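PDB 7L0Y: VP2 from Primate bocaparvovirus 1, which forms the T=1 icosahedral shell of the virion by self-assembly of 60 copies of the capsid protein. Local coordinates for residues S63-F76 against W162-E175. Numbering follows the deposited sequence.
Sequences SQRCVTTPWTYFNF and WKLFQYGYIPIENE
An antiparallel strand pairing with a beta bulge, part of the beta framework of the parvovirus capsid subunit, brings Val-67, Thr-69 and Trp-71 against Tyr-167 and Tyr-169. The register slips by two residues where residues 63-76 turn a corner at Pro-70. On one side of the corner Val-67 and Tyr-169 form a hydrogen-bonded pair, with N to O distances of 3.0 Å (Val-67 N to Tyr-169 O) and 3.1 Å (Tyr-169 N to Val-67 O). On the other, Tyr-167 N reaches Trp-71 O at 2.9 Å in a nearly straight bond.

At the bulge, Tyr-167 O is gripped twice by one residue: Thr-69 N approaches nearly end-on to the carbonyl, while Thr-69 OG1 donates from above its plane at 2.7 Å. The same hydroxyl accepts from Trp-71 N, closing an ST turn around Pro-70. Gln-166, with CG anti to the backbone N (chi1 -173°) and an extended chain, carries NE2 toward Thr-69 O, but the modelled 2.5 Å is too short for the bond to be taken at face value.

Val-67 CG1 sits over one face of the Tyr-169 ring, 3.4 Å from its centroid, in a CH-pi contact; the phenol OH is held by Phe-200 N. Beyond the corner, Leu-164 CD2 covers a face of Phe-74, 3.9 Å from the ring centroid. Phe-74 turns its edge to the face of Trp-162 (planes 75° apart), and Trp-162 in turn points its edge at the face of Phe-76 (84°). Val-452 of strand 446-462 packs on both Phe-74 and Trp-162.

Thr-69, bonding through both its N and its hydroxyl, thus ties the two strands together at the bend, while the successive T-shaped stacks join residues 74-76 to Trp-162 through buried aromatic surface.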
ATOM      1  N   SER A  63      85.792  43.439  75.527  1.00 65.52           N
ATOM      2  CA  SER A  63      85.763  41.985  75.601  1.00 65.52           C
ATOM      3  C   SER A  63      84.825  41.445  74.529  1.00 65.52           C
ATOM      4  O   SER A  63      83.602  41.572  74.645  1.00 65.52           O
ATOM      5  CB  SER A  63      85.316  41.517  76.986  1.00 66.61           C
ATOM      6  OG  SER A  63      85.357  40.107  77.083  1.00 66.61           O
ATOM      7  N   GLN A  64      85.401  40.834  73.499  1.00 55.80           N
ATOM      8  CA  GLN A  64      84.624  40.176  72.464  1.00 55.80           C
ATOM      9  C   GLN A  64      84.943  38.696  72.465  1.00 55.80           C
ATOM     10  O   GLN A  64      86.039  38.268  72.831  1.00 55.80           O
ATOM     11  CB  GLN A  64      84.889  40.746  71.066  1.00 56.40           C
ATOM     12  CG  GLN A  64      84.307  42.116  70.821  1.00 56.40           C
ATOM     13  CD  GLN A  64      82.804  42.107  70.888  1.00 56.40           C
ATOM     14  OE1 GLN A  64      82.173  41.159  70.444  1.00 56.40           O
ATOM     15  NE2 GLN A  64      82.220  43.158  71.444  1.00 56.40           N
ATOM     16  N   ARG A  65      83.958  37.920  72.049  1.00 47.72           N
ATOM     17  CA  ARG A  65      84.135  36.500  71.828  1.00 47.72           C
ATOM     18  C   ARG A  65      83.517  36.189  70.482  1.00 47.72           C
ATOM     19  O   ARG A  65      82.335  36.458  70.266  1.00 47.72           O
ATOM     20  CB  ARG A  65      83.467  35.675  72.916  1.00 50.58           C
ATOM     21  CG  ARG A  65      83.807  34.215  72.880  1.00 50.58           C
ATOM     22  CD  ARG A  65      82.947  33.513  73.879  1.00 50.58           C
ATOM     23  NE  ARG A  65      83.258  32.100  73.998  1.00 50.58           N
ATOM     24  CZ  ARG A  65      84.053  31.613  74.932  1.00 50.58           C
ATOM     25  NH1 ARG A  65      84.554  32.441  75.831  1.00 50.58           N
ATOM     26  NH2 ARG A  65      84.305  30.313  74.990  1.00 50.58           N
ATOM     27  N   CYS A  66      84.311  35.653  69.574  1.00 38.99           N
ATOM     28  CA  CYS A  66      83.807  35.364  68.247  1.00 38.99           C
ATOM     29  C   CYS A  66      84.183  33.948  67.875  1.00 38.99           C
ATOM     30  O   CYS A  66      85.226  33.439  68.272  1.00 38.99           O
ATOM     31  CB  CYS A  66      84.362  36.322  67.198  1.00 44.84           C
ATOM     32  SG  CYS A  66      86.164  36.373  67.146  1.00 44.84           S
ATOM     33  N   VAL A  67      83.314  33.322  67.108  1.00 32.27           N
ATOM     34  CA  VAL A  67      83.625  32.084  66.424  1.00 32.27           C
ATOM     35  C   VAL A  67      83.762  32.385  64.943  1.00 32.27           C
ATOM     36  O   VAL A  67      82.856  32.952  64.323  1.00 32.27           O
ATOM     37  CB  VAL A  67      82.576  31.006  66.720  1.00 31.81           C
ATOM     38  CG1 VAL A  67      81.266  31.635  66.788  1.00 31.81           C
ATOM     39  CG2 VAL A  67      82.563  29.965  65.615  1.00 31.81           C
ATOM     40  N   THR A  68      84.913  32.038  64.392  1.00 27.02           N
ATOM     41  CA  THR A  68      85.203  32.212  62.982  1.00 27.02           C
ATOM     42  C   THR A  68      85.024  30.886  62.265  1.00 27.02           C
ATOM     43  O   THR A  68      85.281  29.821  62.824  1.00 27.02           O
ATOM     44  CB  THR A  68      86.621  32.745  62.780  1.00 29.75           C
ATOM     45  OG1 THR A  68      87.551  31.877  63.432  1.00 29.75           O
ATOM     46  CG2 THR A  68      86.752  34.130  63.357  1.00 29.75           C
ATOM     47  N   THR A  69      84.575  30.958  61.034  1.00 22.85           N
ATOM     48  CA  THR A  69      84.164  29.769  60.311  1.00 22.85           C
ATOM     49  C   THR A  69      85.051  29.588  59.090  1.00 22.85           C
ATOM     50  O   THR A  69      85.741  30.523  58.674  1.00 22.85           O
ATOM     51  CB  THR A  69      82.701  29.878  59.885  1.00 21.61           C
ATOM     52  OG1 THR A  69      82.581  30.885  58.883  1.00 21.61           O
ATOM     53  CG2 THR A  69      81.843  30.283  61.063  1.00 21.61           C
ATOM     54  N   PRO A  70      85.094  28.388  58.513  1.00 21.23           N
ATOM     55  CA  PRO A  70      85.760  28.216  57.217  1.00 21.23           C
ATOM     56  C   PRO A  70      85.054  28.909  56.065  1.00 21.23           C
ATOM     57  O   PRO A  70      85.626  28.987  54.977  1.00 21.23           O
ATOM     58  CB  PRO A  70      85.769  26.697  57.037  1.00 20.73           C
ATOM     59  CG  PRO A  70      84.637  26.226  57.856  1.00 20.73           C
ATOM     60  CD  PRO A  70      84.590  27.113  59.041  1.00 20.73           C
ATOM     61  N   TRP A  71      83.831  29.373  56.257  1.00 18.63           N
ATOM     62  CA  TRP A  71      82.977  29.924  55.221  1.00 18.63           C
ATOM     63  C   TRP A  71      83.285  31.387  54.906  1.00 18.63           C
ATOM     64  O   TRP A  71      83.817  32.138  55.722  1.00 18.63           O
ATOM     65  CB  TRP A  71      81.525  29.798  55.647  1.00 14.35           C
ATOM     66  CG  TRP A  71      81.052  28.407  55.677  1.00 14.35           C
ATOM     67  CD1 TRP A  71      81.155  27.533  56.706  1.00 14.35           C
ATOM     68  CD2 TRP A  71      80.352  27.732  54.644  1.00 14.35           C
ATOM     69  NE1 TRP A  71      80.590  26.342  56.370  1.00 14.35           N
ATOM     70  CE2 TRP A  71      80.075  26.440  55.108  1.00 14.35           C
ATOM     71  CE3 TRP A  71      79.934  28.091  53.368  1.00 14.35           C
ATOM     72  CZ2 TRP A  71      79.403  25.509  54.344  1.00 14.35           C
ATOM     73  CZ3 TRP A  71      79.276  27.166  52.612  1.00 14.35           C
ATOM     74  CH2 TRP A  71      79.020  25.888  53.094  1.00 14.35           C
ATOM     75  N   THR A  72      82.917  31.781  53.692  1.00 17.34           N
ATOM     76  CA  THR A  72      82.862  33.167  53.261  1.00 17.34           C
ATOM     77  C   THR A  72      81.468  33.434  52.720  1.00 17.34           C
ATOM     78  O   THR A  72      80.684  32.514  52.502  1.00 17.34           O
ATOM     79  CB  THR A  72      83.904  33.501  52.184  1.00 19.01           C
ATOM     80  OG1 THR A  72      83.742  32.630  51.062  1.00 19.01           O
ATOM     81  CG2 THR A  72      85.301  33.372  52.713  1.00 19.01           C
ATOM     82  N   TYR A  73      81.151  34.704  52.520  1.00 18.37           N
ATOM     83  CA  TYR A  73      79.793  35.071  52.159  1.00 18.37           C
ATOM     84  C   TYR A  73      79.796  36.250  51.202  1.00 18.37           C
ATOM     85  O   TYR A  73      80.754  37.013  51.121  1.00 18.37           O
ATOM     86  CB  TYR A  73      78.969  35.399  53.406  1.00 21.80           C
ATOM     87  CG  TYR A  73      79.482  36.590  54.161  1.00 21.80           C
ATOM     88  CD1 TYR A  73      78.962  37.852  53.933  1.00 21.80           C
ATOM     89  CD2 TYR A  73      80.506  36.460  55.077  1.00 21.80           C
ATOM     90  CE1 TYR A  73      79.431  38.930  54.603  1.00 21.80           C
ATOM     91  CE2 TYR A  73      80.983  37.538  55.750  1.00 21.80           C
ATOM     92  CZ  TYR A  73      80.445  38.771  55.513  1.00 21.80           C
ATOM     93  OH  TYR A  73      80.922  39.859  56.195  1.00 21.80           O
ATOM     94  N   PHE A  74      78.692  36.378  50.476  1.00 18.48           N
ATOM     95  CA  PHE A  74      78.416  37.507  49.605  1.00 18.48           C
ATOM     96  C   PHE A  74      77.604  38.553  50.349  1.00 18.48           C
ATOM     97  O   PHE A  74      76.614  38.230  51.008  1.00 18.48           O
ATOM     98  CB  PHE A  74      77.657  37.063  48.356  1.00 15.57           C
ATOM     99  CG  PHE A  74      78.449  36.193  47.446  1.00 15.57           C
ATOM    100  CD1 PHE A  74      79.258  36.742  46.484  1.00 15.57           C
ATOM    101  CD2 PHE A  74      78.394  34.823  47.554  1.00 15.57           C
ATOM    102  CE1 PHE A  74      80.012  35.949  45.660  1.00 15.57           C
ATOM    103  CE2 PHE A  74      79.135  34.027  46.716  1.00 15.57           C
ATOM    104  CZ  PHE A  74      79.941  34.591  45.766  1.00 15.57           C
ATOM    105  N   ASN A  75      78.027  39.806  50.242  1.00 21.62           N
ATOM    106  CA  ASN A  75      77.306  40.935  50.816  1.00 21.62           C
ATOM    107  C   ASN A  75      76.929  41.905  49.708  1.00 21.62           C
ATOM    108  O   ASN A  75      77.795  42.573  49.138  1.00 21.62           O
ATOM    109  CB  ASN A  75      78.142  41.629  51.879  1.00 25.81           C
ATOM    110  CG  ASN A  75      77.379  42.705  52.589  1.00 25.81           C
ATOM    111  OD1 ASN A  75      76.159  42.649  52.687  1.00 25.81           O
ATOM    112  ND2 ASN A  75      78.088  43.695  53.093  1.00 25.81           N
ATOM    113  N   PHE A  76      75.640  41.988  49.410  1.00 18.97           N
ATOM    114  CA  PHE A  76      75.125  42.885  48.388  1.00 18.97           C
ATOM    115  C   PHE A  76      74.558  44.179  48.943  1.00 18.97           C
ATOM    116  O   PHE A  76      73.975  44.950  48.184  1.00 18.97           O
ATOM    117  CB  PHE A  76      74.071  42.172  47.552  1.00 18.06           C
ATOM    118  CG  PHE A  76      74.618  41.043  46.768  1.00 18.06           C
ATOM    119  CD1 PHE A  76      75.191  41.262  45.537  1.00 18.06           C
ATOM    120  CD2 PHE A  76      74.607  39.766  47.281  1.00 18.06           C
ATOM    121  CE1 PHE A  76      75.707  40.221  44.822  1.00 18.06           C
ATOM    122  CE2 PHE A  76      75.126  38.730  46.572  1.00 18.06           C
ATOM    123  CZ  PHE A  76      75.676  38.953  45.342  1.00 18.06           C
ATOM    124  N   TRP A 162      86.225  41.009  43.511  1.00 19.67           N
ATOM    125  CA  TRP A 162      85.576  40.973  44.800  1.00 19.67           C
ATOM    126  C   TRP A 162      86.117  39.834  45.652  1.00 19.67           C
ATOM    127  O   TRP A 162      85.912  38.674  45.335  1.00 19.67           O
ATOM    128  CB  TRP A 162      84.081  40.799  44.567  1.00 21.22           C
ATOM    129  CG  TRP A 162      83.214  40.940  45.758  1.00 21.22           C
ATOM    130  CD1 TRP A 162      83.582  41.341  46.997  1.00 21.22           C
ATOM    131  CD2 TRP A 162      81.806  40.724  45.806  1.00 21.22           C
ATOM    132  NE1 TRP A 162      82.498  41.361  47.826  1.00 21.22           N
ATOM    133  CE2 TRP A 162      81.391  40.990  47.114  1.00 21.22           C
ATOM    134  CE3 TRP A 162      80.857  40.320  44.867  1.00 21.22           C
ATOM    135  CZ2 TRP A 162      80.070  40.866  47.513  1.00 21.22           C
ATOM    136  CZ3 TRP A 162      79.549  40.201  45.263  1.00 21.22           C
ATOM    137  CH2 TRP A 162      79.167  40.468  46.574  1.00 21.22           C
ATOM    138  N   LYS A 163      86.807  40.171  46.736  1.00 21.10           N
ATOM    139  CA  LYS A 163      87.342  39.166  47.636  1.00 21.10           C
ATOM    140  C   LYS A 163      86.360  39.009  48.771  1.00 21.10           C
ATOM    141  O   LYS A 163      86.047  39.964  49.459  1.00 21.10           O
ATOM    142  CB  LYS A 163      88.675  39.606  48.229  1.00 22.79           C
ATOM    143  CG  LYS A 163      89.655  40.237  47.262  1.00 22.79           C
ATOM    144  CD  LYS A 163      91.009  40.390  47.935  1.00 22.79           C
ATOM    145  CE  LYS A 163      92.037  41.047  47.026  1.00 22.79           C
ATOM    146  NZ  LYS A 163      91.841  42.519  46.934  1.00 22.79           N
ATOM    147  N   LEU A 164      85.868  37.796  48.961  1.00 20.22           N
ATOM    148  CA  LEU A 164      84.916  37.509  50.021  1.00 20.22           C
ATOM    149  C   LEU A 164      85.554  37.519  51.402  1.00 20.22           C
ATOM    150  O   LEU A 164      86.712  37.162  51.565  1.00 20.22           O
ATOM    151  CB  LEU A 164      84.219  36.179  49.751  1.00 17.38           C
ATOM    152  CG  LEU A 164      83.031  36.262  48.789  1.00 17.38           C
ATOM    153  CD1 LEU A 164      83.080  37.492  47.894  1.00 17.38           C
ATOM    154  CD2 LEU A 164      82.867  34.985  47.990  1.00 17.38           C
ATOM    155  N   PHE A 165      84.793  37.942  52.397  1.00 22.60           N
ATOM    156  CA  PHE A 165      85.294  37.971  53.757  1.00 22.60           C
ATOM    157  C   PHE A 165      84.869  36.723  54.495  1.00 22.60           C
ATOM    158  O   PHE A 165      83.881  36.095  54.142  1.00 22.60           O
ATOM    159  CB  PHE A 165      84.772  39.192  54.502  1.00 27.44           C
ATOM    160  CG  PHE A 165      85.582  40.427  54.274  1.00 27.44           C
ATOM    161  CD1 PHE A 165      86.525  40.825  55.198  1.00 27.44           C
ATOM    162  CD2 PHE A 165      85.399  41.189  53.137  1.00 27.44           C
ATOM    163  CE1 PHE A 165      87.274  41.963  54.994  1.00 27.44           C
ATOM    164  CE2 PHE A 165      86.144  42.331  52.926  1.00 27.44           C
ATOM    165  CZ  PHE A 165      87.083  42.719  53.856  1.00 27.44           C
ATOM    166  N   GLN A 166      85.640  36.359  55.513  1.00 23.39           N
ATOM    167  CA  GLN A 166      85.312  35.211  56.330  1.00 23.39           C
ATOM    168  C   GLN A 166      84.070  35.480  57.159  1.00 23.39           C
ATOM    169  O   GLN A 166      83.895  36.561  57.718  1.00 23.39           O
ATOM    170  CB  GLN A 166      86.475  34.891  57.245  1.00 23.84           C
ATOM    171  CG  GLN A 166      86.293  33.633  57.991  1.00 23.84           C
ATOM    172  CD  GLN A 166      87.478  33.313  58.827  1.00 23.84           C
ATOM    173  OE1 GLN A 166      88.450  34.053  58.850  1.00 23.84           O
ATOM    174  NE2 GLN A 166      87.426  32.191  59.499  1.00 23.84           N
ATOM    175  N   TYR A 167      83.220  34.474  57.252  1.00 22.76           N
ATOM    176  CA  TYR A 167      82.042  34.538  58.089  1.00 22.76           C
ATOM    177  C   TYR A 167      82.387  34.228  59.535  1.00 22.76           C
ATOM    178  O   TYR A 167      83.214  33.366  59.827  1.00 22.76           O
ATOM    179  CB  TYR A 167      80.982  33.581  57.566  1.00 21.59           C
ATOM    180  CG  TYR A 167      79.791  33.403  58.460  1.00 21.59           C
ATOM    181  CD1 TYR A 167      78.938  34.453  58.727  1.00 21.59           C
ATOM    182  CD2 TYR A 167      79.468  32.163  58.955  1.00 21.59           C
ATOM    183  CE1 TYR A 167      77.841  34.279  59.517  1.00 21.59           C
ATOM    184  CE2 TYR A 167      78.380  31.983  59.726  1.00 21.59           C
ATOM    185  CZ  TYR A 167      77.564  33.039  60.008  1.00 21.59           C
ATOM    186  OH  TYR A 167      76.460  32.849  60.785  1.00 21.59           O
ATOM    187  N   GLY A 168      81.757  34.959  60.433  1.00 26.82           N
ATOM    188  CA  GLY A 168      81.962  34.773  61.850  1.00 26.82           C
ATOM    189  C   GLY A 168      80.846  35.469  62.580  1.00 26.82           C
ATOM    190  O   GLY A 168      80.115  36.276  62.005  1.00 26.82           O
ATOM    191  N   TYR A 169      80.711  35.140  63.855  1.00 30.10           N
ATOM    192  CA  TYR A 169      79.610  35.666  64.632  1.00 30.10           C
ATOM    193  C   TYR A 169      79.979  35.624  66.098  1.00 30.10           C
ATOM    194  O   TYR A 169      80.871  34.887  66.518  1.00 30.10           O
ATOM    195  CB  TYR A 169      78.316  34.894  64.362  1.00 25.55           C
ATOM    196  CG  TYR A 169      78.385  33.428  64.695  1.00 25.55           C
ATOM    197  CD1 TYR A 169      78.039  32.969  65.950  1.00 25.55           C
ATOM    198  CD2 TYR A 169      78.793  32.506  63.749  1.00 25.55           C
ATOM    199  CE1 TYR A 169      78.094  31.644  66.249  1.00 25.55           C
ATOM    200  CE2 TYR A 169      78.856  31.178  64.042  1.00 25.55           C
ATOM    201  CZ  TYR A 169      78.508  30.748  65.293  1.00 25.55           C
ATOM    202  OH  TYR A 169      78.577  29.416  65.599  1.00 25.55           O
ATOM    203  N   ILE A 170      79.276  36.439  66.871  1.00 34.51           N
ATOM    204  CA  ILE A 170      79.495  36.563  68.306  1.00 34.51           C
ATOM    205  C   ILE A 170      78.530  35.605  68.997  1.00 34.51           C
ATOM    206  O   ILE A 170      77.311  35.822  68.934  1.00 34.51           O
ATOM    207  CB  ILE A 170      79.291  38.008  68.770  1.00 36.90           C
ATOM    208  CG1 ILE A 170      80.329  38.908  68.103  1.00 36.90           C
ATOM    209  CG2 ILE A 170      79.393  38.107  70.267  1.00 36.90           C
ATOM    210  CD1 ILE A 170      80.034  40.376  68.219  1.00 36.90           C
ATOM    211  N   PRO A 171      79.011  34.517  69.596  1.00 40.62           N
ATOM    212  CA  PRO A 171      78.086  33.570  70.228  1.00 40.62           C
ATOM    213  C   PRO A 171      77.502  34.066  71.537  1.00 40.62           C
ATOM    214  O   PRO A 171      76.396  33.663  71.909  1.00 40.62           O
ATOM    215  CB  PRO A 171      78.961  32.330  70.421  1.00 37.72           C
ATOM    216  CG  PRO A 171      80.327  32.872  70.571  1.00 37.72           C
ATOM    217  CD  PRO A 171      80.413  34.095  69.731  1.00 37.72           C
ATOM    218  N   ILE A 172      78.214  34.919  72.261  1.00 47.31           N
ATOM    219  CA  ILE A 172      77.776  35.347  73.579  1.00 47.31           C
ATOM    220  C   ILE A 172      78.327  36.737  73.822  1.00 47.31           C
ATOM    221  O   ILE A 172      79.321  37.139  73.215  1.00 47.31           O
ATOM    222  CB  ILE A 172      78.248  34.365  74.674  1.00 47.54           C
ATOM    223  CG1 ILE A 172      77.543  34.634  75.997  1.00 47.54           C
ATOM    224  CG2 ILE A 172      79.727  34.506  74.888  1.00 47.54           C
ATOM    225  CD1 ILE A 172      77.759  33.558  77.007  1.00 47.54           C
ATOM    226  N   GLU A 173      77.684  37.474  74.715  1.00 57.07           N
ATOM    227  CA  GLU A 173      78.237  38.747  75.149  1.00 57.07           C
ATOM    228  C   GLU A 173      79.321  38.451  76.173  1.00 57.07           C
ATOM    229  O   GLU A 173      79.042  37.910  77.246  1.00 57.07           O
ATOM    230  CB  GLU A 173      77.133  39.628  75.723  1.00 60.91           C
ATOM    231  CG  GLU A 173      77.540  41.059  75.990  1.00 60.91           C
ATOM    232  CD  GLU A 173      76.366  41.912  76.431  1.00 60.91           C
ATOM    233  OE1 GLU A 173      75.261  41.355  76.595  1.00 60.91           O
ATOM    234  OE2 GLU A 173      76.539  43.137  76.604  1.00 60.91           O
ATOM    235  N   ASN A 174      80.561  38.810  75.847  1.00 64.51           N
ATOM    236  CA  ASN A 174      81.701  38.205  76.526  1.00 64.51           C
ATOM    237  C   ASN A 174      81.886  38.777  77.921  1.00 64.51           C
ATOM    238  O   ASN A 174      82.310  38.068  78.837  1.00 64.51           O
ATOM    239  CB  ASN A 174      82.968  38.399  75.697  1.00 63.88           C
ATOM    240  CG  ASN A 174      84.109  37.519  76.163  1.00 63.88           C
ATOM    241  OD1 ASN A 174      83.896  36.407  76.641  1.00 63.88           O
ATOM    242  ND2 ASN A 174      85.330  38.018  76.029  1.00 63.88           N
ATOM    243  N   GLU A 175      81.585  40.061  78.102  1.00 69.85           N
ATOM    244  CA  GLU A 175      81.729  40.663  79.421  1.00 69.85           C
ATOM    245  C   GLU A 175      80.778  40.020  80.420  1.00 69.85           C
ATOM    246  O   GLU A 175      81.054  39.988  81.623  1.00 69.85           O
ATOM    247  CB  GLU A 175      81.485  42.168  79.331  1.00 75.28           C
ATOM    248  CG  GLU A 175      81.748  42.935  80.609  1.00 75.28           C
ATOM    249  CD  GLU A 175      83.213  42.982  80.988  1.00 75.28           C
ATOM    250  OE1 GLU A 175      84.065  42.679  80.129  1.00 75.28           O
ATOM    251  OE2 GLU A 175      83.514  43.320  82.152  1.00 75.28           O
TER